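Local structure of FdxN element excision controlling factor XisI (Anabaena variabilis ATCC 29413, 2NVM) at residues 55-60 / 73-78; 108-113 / 121-126. The protein probably acts with the partner proteins XisF and XisH to control the site-specific excision of the fdxN element during nitrogen-fixation gene rearrangement in cyanobacteria. One frame throughout, in Å; residues are numbered along the deposited sequence.

Contact 1 (55-60 / 73-78); sequences QYLWLC and ILYLQI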
ATOM      1  N   GLN B  55      -0.044  -4.627  -7.135  1.00 47.15           N
ATOM      2  CA  GLN B  55       0.394  -3.615  -6.163  1.00 46.58           C
ATOM      3  C   GLN B  55       0.903  -4.412  -4.973  1.00 45.60           C
ATOM      4  O   GLN B  55       0.180  -5.277  -4.448  1.00 46.82           O
ATOM      5  CB  GLN B  55      -0.766  -2.716  -5.761  1.00 46.39           C
ATOM      6  CG  GLN B  55      -1.432  -1.956  -6.918  1.00 47.15           C
ATOM      7  CD  GLN B  55      -0.526  -0.954  -7.588  1.00 50.43           C
ATOM      8  OE1 GLN B  55       0.172  -0.206  -6.924  1.00 55.05           O
ATOM      9  NE2 GLN B  55      -0.550  -0.917  -8.913  1.00 54.43           N
ATOM     10  N   TYR B  56       2.144  -4.135  -4.576  1.00 47.44           N
ATOM     11  CA  TYR B  56       2.857  -4.852  -3.506  1.00 46.13           C
ATOM     12  C   TYR B  56       3.476  -3.805  -2.596  1.00 46.35           C
ATOM     13  O   TYR B  56       4.395  -3.098  -3.012  1.00 47.03           O
ATOM     14  CB  TYR B  56       3.940  -5.768  -4.143  1.00 48.62           C
ATOM     15  CG  TYR B  56       3.359  -6.658  -5.229  1.00 47.13           C
ATOM     16  CD1 TYR B  56       2.740  -7.879  -4.917  1.00 49.66           C
ATOM     17  CD2 TYR B  56       3.375  -6.246  -6.574  1.00 43.11           C
ATOM     18  CE1 TYR B  56       2.162  -8.687  -5.932  1.00 47.66           C
ATOM     19  CE2 TYR B  56       2.809  -7.049  -7.595  1.00 44.31           C
ATOM     20  CZ  TYR B  56       2.197  -8.251  -7.271  1.00 47.11           C
ATOM     21  OH  TYR B  56       1.648  -9.005  -8.277  1.00 50.48           O
ATOM     22  N   LEU B  57       2.996  -3.717  -1.359  1.00 46.36           N
ATOM     23  CA  LEU B  57       3.462  -2.696  -0.433  1.00 45.06           C
ATOM     24  C   LEU B  57       3.710  -3.181   0.990  1.00 44.17           C
ATOM     25  O   LEU B  57       2.992  -4.013   1.505  1.00 44.13           O
ATOM     26  CB  LEU B  57       2.459  -1.546  -0.474  1.00 48.24           C
ATOM     27  CG  LEU B  57       2.772  -0.279   0.348  1.00 50.45           C
ATOM     28  CD1 LEU B  57       2.532   0.993  -0.462  1.00 57.51           C
ATOM     29  CD2 LEU B  57       2.036  -0.292   1.692  1.00 57.16           C
ATOM     30  N   TRP B  58       4.753  -2.623   1.587  1.00 44.22           N
ATOM     31  CA  TRP B  58       5.182  -2.859   2.934  1.00 44.35           C
ATOM     32  C   TRP B  58       5.279  -1.483   3.580  1.00 46.73           C
ATOM     33  O   TRP B  58       6.025  -0.612   3.100  1.00 46.12           O
ATOM     34  CB  TRP B  58       6.526  -3.629   2.923  1.00 46.86           C
ATOM     35  CG  TRP B  58       7.289  -3.688   4.206  1.00 44.64           C
ATOM     36  CD1 TRP B  58       6.780  -3.602   5.473  1.00 49.47           C
ATOM     37  CD2 TRP B  58       8.683  -4.007   4.360  1.00 48.90           C
ATOM     38  NE1 TRP B  58       7.777  -3.762   6.391  1.00 50.16           N
ATOM     39  CE2 TRP B  58       8.956  -4.013   5.753  1.00 47.22           C
ATOM     40  CE3 TRP B  58       9.736  -4.253   3.459  1.00 44.36           C
ATOM     41  CZ2 TRP B  58      10.243  -4.255   6.281  1.00 50.29           C
ATOM     42  CZ3 TRP B  58      11.040  -4.502   3.982  1.00 51.14           C
ATOM     43  CH2 TRP B  58      11.275  -4.494   5.387  1.00 47.86           C
ATOM     44  N   LEU B  59       4.504  -1.302   4.653  1.00 48.17           N
ATOM     45  CA  LEU B  59       4.505  -0.080   5.440  1.00 49.07           C
ATOM     46  C   LEU B  59       4.551  -0.384   6.918  1.00 50.24           C
ATOM     47  O   LEU B  59       4.358  -1.525   7.317  1.00 52.73           O
ATOM     48  CB  LEU B  59       3.265   0.764   5.107  1.00 50.01           C
ATOM     49  CG  LEU B  59       1.825   0.259   5.314  1.00 46.07           C
ATOM     50  CD1 LEU B  59       1.457  -0.022   6.742  1.00 52.39           C
ATOM     51  CD2 LEU B  59       0.877   1.337   4.781  1.00 50.13           C
ATOM     52  N   CYS B  60       4.838   0.643   7.707  1.00 51.79           N
ATOM     53  CA  CYS B  60       4.750   0.578   9.169  1.00 55.34           C
ATOM     54  C   CYS B  60       3.728   1.646   9.597  1.00 53.93           C
ATOM     55  O   CYS B  60       3.635   2.717   8.992  1.00 54.36           O
ATOM     56  CB  CYS B  60       6.095   0.717   9.868  1.00 58.05           C
ATOM     57  SG  CYS B  60       6.867   2.236   9.667  1.00 70.04           S
ATOM     58  N   ILE B  73       7.693   1.643   3.431  1.00 51.05           N
ATOM     59  CA  ILE B  73       9.053   1.087   3.493  0.50 50.76           C
ATOM     60  C   ILE B  73       9.487   0.609   2.107  1.00 50.95           C
ATOM     61  O   ILE B  73      10.580   0.930   1.644  1.00 48.31           O
ATOM     62  CB  ILE B  73       9.154  -0.170   4.444  0.50 51.04           C
ATOM     63  CG1 ILE B  73       8.690   0.138   5.873  0.50 55.30           C
ATOM     64  CG2 ILE B  73      10.582  -0.740   4.475  0.50 49.97           C
ATOM     65  CD1 ILE B  73       9.504   1.168   6.575  0.50 58.46           C
ATOM     66  N   LEU B  74       8.630  -0.196   1.473  1.00 51.35           N
ATOM     67  CA  LEU B  74       8.890  -0.781   0.162  1.00 49.96           C
ATOM     68  C   LEU B  74       7.589  -0.847  -0.611  1.00 48.73           C
ATOM     69  O   LEU B  74       6.582  -1.339  -0.080  1.00 46.90           O
ATOM     70  CB  LEU B  74       9.504  -2.175   0.368  1.00 50.52           C
ATOM     71  CG  LEU B  74      10.158  -3.006  -0.746  1.00 53.62           C
ATOM     72  CD1 LEU B  74      11.198  -2.228  -1.505  1.00 57.07           C
ATOM     73  CD2 LEU B  74      10.809  -4.247  -0.121  1.00 50.20           C
ATOM     74  N   TYR B  75       7.610  -0.321  -1.840  1.00 47.37           N
ATOM     75  CA  TYR B  75       6.446  -0.279  -2.703  1.00 48.29           C
ATOM     76  C   TYR B  75       6.859  -0.602  -4.139  1.00 48.55           C
ATOM     77  O   TYR B  75       7.693   0.087  -4.732  1.00 48.80           O
ATOM     78  CB  TYR B  75       5.705   1.081  -2.565  1.00 46.61           C
ATOM     79  CG  TYR B  75       4.527   1.297  -3.499  1.00 44.14           C
ATOM     80  CD1 TYR B  75       3.678   0.226  -3.894  1.00 48.40           C
ATOM     81  CD2 TYR B  75       4.177   2.595  -3.914  1.00 48.29           C
ATOM     82  CE1 TYR B  75       2.590   0.431  -4.756  1.00 46.76           C
ATOM     83  CE2 TYR B  75       3.092   2.815  -4.766  1.00 45.97           C
ATOM     84  CZ  TYR B  75       2.293   1.717  -5.175  1.00 49.99           C
ATOM     85  OH  TYR B  75       1.213   1.892  -5.996  1.00 47.13           O
ATOM     86  N   LEU B  76       6.247  -1.659  -4.666  1.00 50.71           N
ATOM     87  CA  LEU B  76       6.486  -2.163  -6.009  1.00 52.11           C
ATOM     88  C   LEU B  76       5.161  -2.375  -6.723  1.00 52.37           C
ATOM     89  O   LEU B  76       4.171  -2.777  -6.092  1.00 53.28           O
ATOM     90  CB  LEU B  76       7.211  -3.514  -5.931  1.00 51.04           C
ATOM     91  CG  LEU B  76       8.495  -3.606  -5.098  1.00 51.14           C
ATOM     92  CD1 LEU B  76       9.019  -5.017  -5.087  1.00 59.81           C
ATOM     93  CD2 LEU B  76       9.556  -2.705  -5.637  1.00 60.75           C
ATOM     94  N   GLN B  77       5.137  -2.062  -8.014  1.00 53.84           N
ATOM     95  CA  GLN B  77       3.993  -2.331  -8.878  1.00 54.71           C
ATOM     96  C   GLN B  77       4.460  -2.811 -10.266  1.00 55.55           C
ATOM     97  O   GLN B  77       5.566  -2.476 -10.697  1.00 57.37           O
ATOM     98  CB  GLN B  77       3.010  -1.151  -8.997  1.00 54.29           C
ATOM     99  CG  GLN B  77       3.555   0.115  -9.643  1.00 54.21           C
ATOM    100  CD  GLN B  77       2.531   1.080 -10.214  1.00 59.06           C
ATOM    101  OE1 GLN B  77       1.312   0.855 -10.200  1.00 64.06           O
ATOM    102  NE2 GLN B  77       3.046   2.160 -10.786  1.00 71.89           N
ATOM    103  N   ILE B  78       3.620  -3.616 -10.919  1.00 56.14           N
ATOM    104  CA  ILE B  78       3.862  -4.104 -12.268  1.00 56.98           C
ATOM    105  C   ILE B  78       2.874  -3.298 -13.110  1.00 58.15           C
ATOM    106  O   ILE B  78       1.667  -3.365 -12.865  1.00 55.51           O
ATOM    107  CB  ILE B  78       3.676  -5.629 -12.450  1.00 58.44           C
ATOM    108  CG1 ILE B  78       4.487  -6.419 -11.392  1.00 56.78           C
ATOM    109  CG2 ILE B  78       4.096  -6.015 -13.863  1.00 53.52           C
ATOM    110  CD1 ILE B  78       4.304  -7.910 -11.448  1.00 55.27           C
TER
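The side-chain amide of Q55 reaches across to two partners on the neighbouring strand. Its OE1 accepts a hydrogen bond from the hydroxyl of Y75, with OH and OE1 2.5 Å apart, and lies at the edge of the phenol ring, whose plane is turned 57° from the amide. Its NE2 gives a nearly straight bond of 2.9 Å to a lone pair of Q77 OE1. The bend at chi2 (-65°) brings the Q55 amide over to this strand. With the amide gone, as in an alanine here, Q77 OE1 would probably lose this donor and the Y75 hydroxyl one of its two partners, the other being R46 of the second subunit. Beside them, methyl CD1 of L57 sits over the Y75 ring face, 4.0 Å from its centroid. W58 and Y56 occupy the other side of the sheet, toward helix 4-23. With CG of W58 anti to the backbone N (chi1 166°), its indole edge meets CD2 of L74; CG2 of I73 stands over one indole face, less certainly, since I73 is modelled in two positions. W58 O accepts from both I73 N and L74 N. The ladder is an antiparallel beta pair interrupted by a classic beta bulge, I73 and L74 both facing W58.

Contact 2 (108-113 / 121-126); sequences IILGFH and TEFAIA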
ATOM      1  N   ILE B 108      12.815  -2.887 -15.355  1.00 49.46           N
ATOM      2  CA  ILE B 108      12.889  -2.344 -13.991  1.00 48.89           C
ATOM      3  C   ILE B 108      12.919  -0.802 -14.119  1.00 48.63           C
ATOM      4  O   ILE B 108      13.771  -0.282 -14.806  1.00 48.13           O
ATOM      5  CB  ILE B 108      14.166  -2.825 -13.231  1.00 47.59           C
ATOM      6  CG1 ILE B 108      14.203  -4.362 -13.133  1.00 45.90           C
ATOM      7  CG2 ILE B 108      14.234  -2.206 -11.824  1.00 46.64           C
ATOM      8  CD1 ILE B 108      15.409  -4.930 -12.387  1.00 47.85           C
ATOM      9  N   ILE B 109      11.988  -0.103 -13.468  1.00 49.36           N
ATOM     10  CA  ILE B 109      11.917   1.373 -13.462  1.00 49.41           C
ATOM     11  C   ILE B 109      12.027   1.858 -12.018  1.00 48.38           C
ATOM     12  O   ILE B 109      11.286   1.383 -11.143  1.00 48.53           O
ATOM     13  CB  ILE B 109      10.590   1.908 -14.064  1.00 48.04           C
ATOM     14  CG1 ILE B 109      10.427   1.408 -15.503  1.00 52.78           C
ATOM     15  CG2 ILE B 109      10.555   3.446 -14.024  1.00 48.91           C
ATOM     16  CD1 ILE B 109       9.199   1.872 -16.181  1.00 53.48           C
ATOM     17  N   LEU B 110      12.942   2.797 -11.779  1.00 47.18           N
ATOM     18  CA  LEU B 110      13.100   3.413 -10.471  1.00 47.31           C
ATOM     19  C   LEU B 110      12.172   4.609 -10.445  1.00 46.57           C
ATOM     20  O   LEU B 110      12.549   5.723 -10.808  1.00 46.02           O
ATOM     21  CB  LEU B 110      14.554   3.779 -10.163  1.00 47.13           C
ATOM     22  CG  LEU B 110      15.530   2.603 -10.216  1.00 49.83           C
ATOM     23  CD1 LEU B 110      16.919   3.118  -9.836  1.00 40.77           C
ATOM     24  CD2 LEU B 110      15.110   1.399  -9.320  1.00 45.51           C
ATOM     25  N   GLY B 111      10.923   4.336 -10.052  1.00 47.29           N
ATOM     26  CA  GLY B 111       9.865   5.323  -9.887  1.00 44.73           C
ATOM     27  C   GLY B 111      10.225   6.391  -8.875  1.00 45.39           C
ATOM     28  O   GLY B 111       9.829   7.528  -9.041  1.00 42.82           O
ATOM     29  N   PHE B 112      10.983   6.026  -7.832  1.00 46.77           N
ATOM     30  CA  PHE B 112      11.495   7.007  -6.850  1.00 44.88           C
ATOM     31  C   PHE B 112      12.572   7.968  -7.422  1.00 43.09           C
ATOM     32  O   PHE B 112      12.919   8.927  -6.746  1.00 43.03           O
ATOM     33  CB  PHE B 112      11.948   6.355  -5.534  1.00 46.57           C
ATOM     34  CG  PHE B 112      13.195   5.547  -5.634  1.00 44.91           C
ATOM     35  CD1 PHE B 112      14.444   6.131  -5.376  1.00 46.20           C
ATOM     36  CD2 PHE B 112      13.137   4.184  -5.910  1.00 53.72           C
ATOM     37  CE1 PHE B 112      15.623   5.366  -5.441  1.00 55.75           C
ATOM     38  CE2 PHE B 112      14.300   3.410  -5.968  1.00 50.37           C
ATOM     39  CZ  PHE B 112      15.550   4.003  -5.738  1.00 52.42           C
ATOM     40  N   HIS B 113      13.175   7.666  -8.585  1.00 43.22           N
ATOM     41  CA  HIS B 113      14.065   8.628  -9.269  1.00 41.71           C
ATOM     42  C   HIS B 113      13.152   9.516 -10.125  1.00 40.23           C
ATOM     43  O   HIS B 113      12.167   9.049 -10.631  1.00 40.65           O
ATOM     44  CB  HIS B 113      15.115   7.977 -10.169  1.00 43.41           C
ATOM     45  CG  HIS B 113      16.228   7.303  -9.435  1.00 47.12           C
ATOM     46  ND1 HIS B 113      16.619   7.671  -8.166  1.00 54.69           N
ATOM     47  CD2 HIS B 113      17.155   6.419  -9.867  1.00 51.99           C
ATOM     48  CE1 HIS B 113      17.670   6.960  -7.808  1.00 54.18           C
ATOM     49  NE2 HIS B 113      18.023   6.199  -8.826  1.00 53.85           N
ATOM     50  N   THR B 121      21.102   6.011 -14.610  1.00 68.64           N
ATOM     51  CA  THR B 121      21.285   4.629 -14.144  1.00 73.05           C
ATOM     52  C   THR B 121      21.119   3.640 -15.332  1.00 74.35           C
ATOM     53  O   THR B 121      20.744   4.033 -16.457  1.00 73.50           O
ATOM     54  CB  THR B 121      20.331   4.294 -12.946  1.00 73.37           C
ATOM     55  OG1 THR B 121      20.726   3.046 -12.362  1.00 81.31           O
ATOM     56  CG2 THR B 121      18.837   4.254 -13.354  1.00 72.16           C
ATOM     57  N   GLU B 122      21.394   2.359 -15.067  1.00 76.30           N
ATOM     58  CA  GLU B 122      21.282   1.276 -16.083  1.00 76.79           C
ATOM     59  C   GLU B 122      19.855   0.687 -16.287  1.00 77.12           C
ATOM     60  O   GLU B 122      19.699  -0.251 -17.079  1.00 77.25           O
ATOM     61  CB  GLU B 122      22.264   0.134 -15.749  1.00 77.47           C
ATOM     62  N   PHE B 123      18.832   1.270 -15.643  1.00 77.45           N
ATOM     63  CA  PHE B 123      17.434   0.773 -15.683  1.00 77.58           C
ATOM     64  C   PHE B 123      16.549   1.530 -16.683  1.00 77.34           C
ATOM     65  O   PHE B 123      17.003   2.494 -17.318  1.00 77.62           O
ATOM     66  CB  PHE B 123      16.835   0.786 -14.258  1.00 78.06           C
ATOM     67  CG  PHE B 123      17.737   0.167 -13.233  1.00 80.48           C
ATOM     68  CD1 PHE B 123      18.114  -1.186 -13.351  1.00 85.41           C
ATOM     69  CD2 PHE B 123      18.250   0.928 -12.171  1.00 82.30           C
ATOM     70  CE1 PHE B 123      19.003  -1.774 -12.427  1.00 85.67           C
ATOM     71  CE2 PHE B 123      19.126   0.354 -11.215  1.00 83.34           C
ATOM     72  CZ  PHE B 123      19.510  -0.998 -11.348  1.00 86.51           C
ATOM     73  N   ALA B 124      15.301   1.067 -16.828  1.00 76.39           N
ATOM     74  CA  ALA B 124      14.324   1.681 -17.750  1.00 76.11           C
ATOM     75  C   ALA B 124      13.799   3.049 -17.271  1.00 75.36           C
ATOM     76  O   ALA B 124      13.707   3.309 -16.060  1.00 73.74           O
ATOM     77  CB  ALA B 124      13.152   0.747 -18.001  1.00 75.64           C
ATOM     78  N   ILE B 125      13.447   3.890 -18.251  1.00 75.50           N
ATOM     79  CA  ILE B 125      12.903   5.243 -18.057  1.00 76.40           C
ATOM     80  C   ILE B 125      11.371   5.161 -17.966  1.00 76.96           C
ATOM     81  O   ILE B 125      10.780   5.833 -17.135  1.00 73.87           O
ATOM     82  CB  ILE B 125      13.343   6.233 -19.199  1.00 76.02           C
ATOM     83  CG1 ILE B 125      14.877   6.303 -19.295  1.00 76.06           C
ATOM     84  CG2 ILE B 125      12.757   7.643 -18.965  1.00 75.77           C
ATOM     85  CD1 ILE B 125      15.415   7.249 -20.387  1.00 76.90           C
ATOM     86  N   ALA B 126      10.745   4.376 -18.846  1.00 78.83           N
ATOM     87  CA  ALA B 126       9.282   4.173 -18.848  1.00 80.10           C
ATOM     88  C   ALA B 126       8.901   2.821 -19.456  1.00 82.60           C
ATOM     89  O   ALA B 126       7.725   2.442 -19.427  1.00 85.32           O
ATOM     90  CB  ALA B 126       8.581   5.316 -19.586  1.00 80.43           C
ATOM     91  OXT ALA B 126       9.752   2.076 -19.968  1.00 83.36           O
TER
HETATM   92  O   HOH W   1      14.749   3.775 -13.665  1.00 44.97           O
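L110 and F123 meet closely, the leucine methyl CD1 coming to 3.5 Å from ring atom CD2 of the phenylalanine. L110 places CG beside its own backbone N (chi1 -58°), and its branch crosses the aromatic side chain at a slant. CB of F123 also lies against the carbonyl oxygen of I108, which accepts the one direct hydrogen bond between the segments, from A124 N at 2.9 Å. On the side of I108 and F123 the packing continues into helix 93-100, where I108 touches M98 and L99 and F123 touches V95. On a separate flank, CG1 of I109 packs against the A124 methyl at 3.8 Å, and its CD1 reaches the backbone of A126.

Elsewhere the fit is looser. A water bridges the backbones, accepting from L110 N at 2.8 Å and donating to A124 O at 2.7 Å. Farther along, T121 CG2 only grazes L110 CD1 at 4.2 Å. I125 and A126 are exposed, and the terminal carboxylate forms a salt bridge with K82. A type I turn from L110 to H113 redirects the chain, and the arrangement is that of an irregular C-terminal tail packed along a short edge strand.

In the fold
Contact 1 closes before contact 2 opens along the chain, and their centres lie 16 Å apart, with nearest atoms about 7 Å from each other and no touch. One mixed sheet joins them: strand 67-79, which carries 73-78, pairs antiparallel with 82-87, and 82-87 pairs parallel with 108-110. Contact 1 is buried near the centre of the chain, whereas contact 2 lies at the sheet margin and brings in the C-terminal tail. Both also reach the second subunit: L57 and L59 pack on L59 and L57 of that copy, and G111 O accepts from its W63. The sheet thus carries both contacts, one in the core and one at its margin, and each adjoins the dimer partner.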